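Local coordinates for protein nigritoxine (Vibrio nigripulchritudo, PDB 5M41) that acts as a bacterial toxin against crustaceans and insects and is built on a fold that was new when its structure was solved, at residues G405-K408 with I409-I413; Q442-S445 with F446-V450; L691-I694 with V695-M698. All blocks are in the same frame, centred on the assembly; numbering follows the deposited sequence.

Interaction 1. Residues G405-K408 with I409-I413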
# COMPACT_ATOMS: atom_id res chain seq x y z
N GLY A 405 -3.82 8.16 -2.68
CA GLY A 405 -2.70 8.50 -3.55
C GLY A 405 -1.37 8.38 -2.82
O GLY A 405 -1.30 8.60 -1.61
N LYS A 406 -0.31 8.08 -3.58
CA LYS A 406 1.04 7.81 -3.03
C LYS A 406 1.62 8.99 -2.26
O LYS A 406 2.18 8.82 -1.18
CB LYS A 406 1.98 7.41 -4.17
CG LYS A 406 1.83 5.97 -4.61
CD LYS A 406 2.93 5.57 -5.60
CE LYS A 406 2.59 4.24 -6.25
NZ LYS A 406 3.65 3.78 -7.18
N SER A 407 1.42 10.18 -2.79
CA SER A 407 1.93 11.39 -2.19
C SER A 407 1.31 11.69 -0.81
O SER A 407 2.03 11.90 0.16
CB SER A 407 1.76 12.55 -3.17
OG SER A 407 1.80 13.78 -2.49
N LYS A 408 -0.03 11.68 -0.72
CA LYS A 408 -0.71 11.82 0.58
C LYS A 408 -0.30 10.75 1.59
O LYS A 408 -0.07 11.04 2.76
CB LYS A 408 -2.23 11.79 0.41
CG LYS A 408 -2.89 13.15 0.19
CD LYS A 408 -4.39 12.97 0.01
CE LYS A 408 -5.13 14.29 -0.08
NZ LYS A 408 -4.87 14.98 -1.37
N ILE A 409 -0.21 9.49 1.15
CA ILE A 409 0.21 8.44 2.07
C ILE A 409 1.64 8.69 2.54
O ILE A 409 1.91 8.68 3.75
CB ILE A 409 0.05 7.03 1.46
CG1 ILE A 409 -1.45 6.72 1.25
CG2 ILE A 409 0.70 6.01 2.36
CD1 ILE A 409 -1.74 5.62 0.25
N GLY A 410 2.55 8.96 1.60
CA GLY A 410 3.94 9.22 1.96
C GLY A 410 4.09 10.36 2.97
O GLY A 410 4.83 10.26 3.95
N ASN A 411 3.37 11.46 2.72
CA ASN A 411 3.36 12.63 3.60
C ASN A 411 2.80 12.34 4.99
O ASN A 411 3.30 12.85 5.99
CB ASN A 411 2.56 13.78 2.97
CG ASN A 411 3.21 14.31 1.72
OD1 ASN A 411 4.34 13.96 1.38
ND2 ASN A 411 2.50 15.19 1.02
N ALA A 412 1.76 11.50 5.06
CA ALA A 412 1.17 11.17 6.35
C ALA A 412 2.12 10.30 7.18
O ALA A 412 2.16 10.40 8.41
CB ALA A 412 -0.18 10.51 6.16
N ILE A 413 2.91 9.47 6.50
CA ILE A 413 3.93 8.66 7.16
C ILE A 413 5.04 9.54 7.75
O ILE A 413 5.43 9.37 8.90
CB ILE A 413 4.52 7.62 6.18
CG1 ILE A 413 3.55 6.46 6.01
CG2 ILE A 413 5.89 7.13 6.66
CD1 ILE A 413 3.92 5.53 4.87
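The carboxamide of Asn-411 lies across the carbonyl oxygen of Ser-407: Ser-407 O sits over one face of the amide, 3.1 Å from Asn-411 CG and almost straight above that carbon. On the same side of the plane, Ser-407 OG comes within 3.8 Å of Asn-411 ND2, a loose approach. The pair spans the first two turns of helix 406-415, with Gly-405 in the N-cap position. The oxygen under the amide is also the acceptor of a regular helix bond, Asn-411 N to Ser-407 O at 2.9 Å. Gly-405 has a positive phi of 95°, a backbone shape suited to a residue without a CB, and its carbonyl receives Ile-409 N at 3.1 Å. Glu-364 meets the start of the helix, its OE1 bonded to Lys-406 N. The flanks of this turn differ: Ile-409 is buried against Leu-392 and Val-395 of helix 386-396 and Val-367 of strand 366-370, whereas Lys-408 carries its ammonium to a salt bridge with Asp-617. With CG1 of Ile-409 anti to its carbonyl carbon (chi1 -67°), that branch runs back toward the cap, placing CG1 3.4 Å and CD1 3.5 Å from Gly-405 O.

Interaction 2. Residues Q442-S445 with F446-V450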
# COMPACT_ATOMS: atom_id res chain seq x y z
N GLN A 442 -1.07 -4.74 -3.67
CA GLN A 442 -2.38 -4.06 -3.89
C GLN A 442 -2.65 -3.81 -5.38
O GLN A 442 -2.63 -2.69 -5.86
CB GLN A 442 -2.45 -2.78 -3.06
CG GLN A 442 -2.31 -3.11 -1.58
CD GLN A 442 -2.39 -1.92 -0.65
OE1 GLN A 442 -3.08 -0.92 -0.93
NE2 GLN A 442 -1.72 -2.03 0.49
N THR A 443 -2.83 -4.90 -6.11
CA THR A 443 -3.07 -4.84 -7.54
C THR A 443 -4.58 -4.71 -7.82
O THR A 443 -5.43 -4.73 -6.90
CB THR A 443 -2.59 -6.13 -8.22
OG1 THR A 443 -3.28 -7.23 -7.62
CG2 THR A 443 -1.05 -6.34 -8.07
N LYS A 444 -4.88 -4.58 -9.11
CA LYS A 444 -6.25 -4.62 -9.62
C LYS A 444 -6.98 -5.86 -9.11
O LYS A 444 -8.05 -5.75 -8.53
CB LYS A 444 -6.22 -4.60 -11.15
CG LYS A 444 -7.56 -4.33 -11.82
CD LYS A 444 -7.51 -4.81 -13.28
CE LYS A 444 -8.39 -3.96 -14.19
NZ LYS A 444 -9.74 -3.73 -13.62
N SER A 445 -6.40 -7.03 -9.30
CA SER A 445 -7.12 -8.25 -8.96
C SER A 445 -7.28 -8.42 -7.44
O SER A 445 -8.31 -8.91 -6.97
CB SER A 445 -6.44 -9.46 -9.59
OG SER A 445 -5.09 -9.49 -9.19
N PHE A 446 -6.28 -7.97 -6.68
CA PHE A 446 -6.33 -7.96 -5.22
C PHE A 446 -7.64 -7.33 -4.73
O PHE A 446 -8.34 -7.91 -3.89
CB PHE A 446 -5.09 -7.19 -4.70
CG PHE A 446 -5.09 -6.92 -3.22
CD1 PHE A 446 -4.40 -7.77 -2.33
CD2 PHE A 446 -5.70 -5.76 -2.72
CE1 PHE A 446 -4.36 -7.49 -0.96
CE2 PHE A 446 -5.65 -5.49 -1.35
CZ PHE A 446 -4.99 -6.36 -0.47
N PHE A 447 -7.98 -6.16 -5.26
CA PHE A 447 -9.23 -5.48 -4.90
C PHE A 447 -10.49 -6.21 -5.42
O PHE A 447 -11.53 -6.20 -4.75
CB PHE A 447 -9.22 -4.00 -5.31
CG PHE A 447 -8.26 -3.18 -4.49
CD1 PHE A 447 -8.59 -2.81 -3.21
CD2 PHE A 447 -7.00 -2.85 -4.99
CE1 PHE A 447 -7.68 -2.09 -2.42
CE2 PHE A 447 -6.09 -2.16 -4.22
CZ PHE A 447 -6.43 -1.77 -2.93
N GLU A 448 -10.39 -6.84 -6.59
CA GLU A 448 -11.47 -7.71 -7.10
C GLU A 448 -11.68 -8.84 -6.10
O GLU A 448 -12.82 -9.16 -5.76
CB GLU A 448 -11.11 -8.29 -8.47
CG GLU A 448 -11.02 -7.24 -9.57
CD GLU A 448 -10.44 -7.76 -10.89
OE1 GLU A 448 -9.92 -8.90 -10.97
OE2 GLU A 448 -10.50 -6.99 -11.87
N ARG A 449 -10.59 -9.40 -5.59
CA ARG A 449 -10.70 -10.49 -4.61
C ARG A 449 -11.35 -10.00 -3.33
O ARG A 449 -12.26 -10.65 -2.81
CB ARG A 449 -9.36 -11.13 -4.32
CG ARG A 449 -8.81 -11.93 -5.50
CD ARG A 449 -7.40 -12.39 -5.20
NE ARG A 449 -6.54 -12.25 -6.36
CZ ARG A 449 -5.37 -11.61 -6.40
NH1 ARG A 449 -4.86 -11.03 -5.32
NH2 ARG A 449 -4.71 -11.57 -7.55
N VAL A 450 -10.91 -8.84 -2.86
CA VAL A 450 -11.49 -8.22 -1.67
C VAL A 450 -13.01 -8.06 -1.84
O VAL A 450 -13.77 -8.42 -0.94
CB VAL A 450 -10.81 -6.88 -1.31
CG1 VAL A 450 -11.63 -6.08 -0.30
CG2 VAL A 450 -9.39 -7.10 -0.78
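A chi1 of 58° in Thr-443 sets OG1 between the backbone N and the carbonyl carbon, aimed at Phe-446 N, while a chi1 of 172° in Phe-446 swings its ring back beside Gln-442. The first of these torsions makes the N-cap of helix 444-457: Thr-443 is the N-cap residue, and Phe-446 N donates to its OG1 at 3.2 Å. The next backbone bond, Phe-447 N to Thr-443 O, is weak at 3.4 Å, and Thr-443 O lies closer to the ring atom Phe-447 CD2, at 3.1 Å.

Gln-442 CA rests over one face of the Phe-446 ring in a CH-pi contact, 4.2 Å from the centroid. The glutamine side chain runs alongside the phenylalanine, its amide plane turned 19° from the ring, and its end is held by Thr-365 and Asp-368. Phe-447 meets Gln-442 differently: its ring edge faces Gln-442 O, and CE2 comes 3.9 Å from Gln-442 CB. Both rings pack on strand 328-336, through Ser-332 and Ala-334.

Away from the rings, polar pairs line the helix surface. Lys-444 NZ and Glu-448 OE2 make a long salt bridge of 3.8 Å. The guanidinium of Arg-449 lies over the Ser-445 carbonyl carbon, and its NH1 is paired with Asp-288. Ser-445 OG is bonded to Glu-281 OE1. Arg-449 NH2 stands 2.7 Å from Ser-445 OG, but at an angle too poor for a hydrogen bond.

Interaction 3. Residues L691-I694 with V695-M698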
# COMPACT_ATOMS: atom_id res chain seq x y z
N LEU A 691 -15.12 7.21 -11.58
CA LEU A 691 -15.50 7.31 -13.00
C LEU A 691 -16.37 6.15 -13.52
O LEU A 691 -17.35 6.39 -14.23
CB LEU A 691 -14.26 7.48 -13.89
CG LEU A 691 -14.49 7.95 -15.33
CD1 LEU A 691 -15.28 9.25 -15.37
CD2 LEU A 691 -13.16 8.12 -16.03
N ASN A 692 -15.99 4.91 -13.19
CA ASN A 692 -16.81 3.72 -13.54
C ASN A 692 -18.25 3.81 -12.98
O ASN A 692 -19.22 3.50 -13.67
CB ASN A 692 -16.16 2.43 -13.03
CG ASN A 692 -14.88 2.07 -13.79
OD1 ASN A 692 -14.58 2.65 -14.84
ND2 ASN A 692 -14.11 1.13 -13.26
N ASN A 693 -18.37 4.22 -11.71
CA ASN A 693 -19.67 4.42 -11.09
C ASN A 693 -20.50 5.54 -11.71
O ASN A 693 -21.71 5.42 -11.81
CB ASN A 693 -19.53 4.60 -9.58
CG ASN A 693 -19.39 3.29 -8.86
OD1 ASN A 693 -20.22 2.41 -8.99
ND2 ASN A 693 -18.33 3.15 -8.08
N ILE A 694 -19.85 6.63 -12.15
CA ILE A 694 -20.53 7.70 -12.87
C ILE A 694 -21.18 7.14 -14.15
O ILE A 694 -22.36 7.41 -14.45
CB ILE A 694 -19.55 8.83 -13.23
CG1 ILE A 694 -19.24 9.69 -12.00
CG2 ILE A 694 -20.06 9.68 -14.40
CD1 ILE A 694 -18.15 10.71 -12.25
N VAL A 695 -20.39 6.36 -14.87
CA VAL A 695 -20.77 5.80 -16.14
C VAL A 695 -21.84 4.71 -15.93
O VAL A 695 -22.90 4.71 -16.59
CB VAL A 695 -19.50 5.27 -16.87
CG1 VAL A 695 -19.85 4.34 -18.01
CG2 VAL A 695 -18.69 6.45 -17.40
N GLU A 696 -21.57 3.80 -15.02
CA GLU A 696 -22.51 2.73 -14.69
C GLU A 696 -23.86 3.29 -14.23
O GLU A 696 -24.88 2.76 -14.63
CB GLU A 696 -21.92 1.78 -13.64
CG GLU A 696 -22.85 0.67 -13.18
CD GLU A 696 -22.18 -0.25 -12.16
OE1 GLU A 696 -21.59 0.27 -11.18
OE2 GLU A 696 -22.24 -1.49 -12.33
N SER A 697 -23.85 4.37 -13.44
CA SER A 697 -25.10 5.08 -13.06
C SER A 697 -25.86 5.50 -14.30
O SER A 697 -27.07 5.33 -14.39
CB SER A 697 -24.82 6.35 -12.26
OG SER A 697 -24.47 6.06 -10.94
N MET A 698 -25.14 6.09 -15.25
CA MET A 698 -25.78 6.57 -16.46
C MET A 698 -26.42 5.46 -17.28
O MET A 698 -27.56 5.58 -17.72
CB MET A 698 -24.79 7.38 -17.28
CG MET A 698 -24.41 8.64 -16.52
SD MET A 698 -23.17 9.55 -17.45
CE MET A 698 -22.97 10.96 -16.37
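Ser-697 holds the carbonyl oxygen of Asn-693 with two donors one turn along helix 688-704: its backbone N at 2.9 Å and its hydroxyl OG at 3.0 Å. They reach Asn-693 O from opposite faces of the carbonyl plane, the N standing 35° out of it. The hydroxyl gets there because OG is beside the serine's own backbone N (chi1 -76°), folded back along the helix, where a buried serine can spend its proton on the preceding turn.

On another flank, Ile-694 and Met-698 run side by side, pointing the same way. CE of Met-698 touches CG2 of Ile-694 at 3.7 Å, and CG of Met-698 passes 3.2 Å from Ile-694 O. Val-695 lays its CG2 3.4 Å from Leu-691 O. Asn-693 and Glu-696 also lie alongside one another, with OD1 of Asn-693 3.4 Å from OE1 of Glu-696; as both are acceptors they do not bond.

Outside this shell, Ile-694 packs on Tyr-609 and Ile-610 of helix 603-614, and Met-698 on Phe-606 of the same helix as well as Phe-670 and Ile-671 of helix 667-676. Each of the two acceptors has its own donor, Asn-578 ND2 for the amide and Lys-557 NZ, in a salt bridge, for the carboxylate. These two outside donors probably offset the repulsion between the neighbouring oxygens, which would otherwise disfavour placing two acceptors side by side.

How the interactions relate
From the N terminus the three contacts come in series; none nests in or crosses another, and each closes no more than a helical turn or a helix cap. Residues 405-413 start helix 406-415, which packs on strands 359-363 and 366-370. Residues 442-450 start helix 444-457, set against strands 328-336 and 340-348 of the same six-stranded antiparallel sheet, so interactions 1 and 2 both lie on helices packed on one sheet, with centres about 20 Å apart. Interaction 3 lies within helix 688-704, packed against helices 603-614 and 667-676 in the C-terminal part. Nearest atoms of interactions 2 and 3 are about 7 Å apart, and Asp-617 links interaction 1 to that C-terminal region.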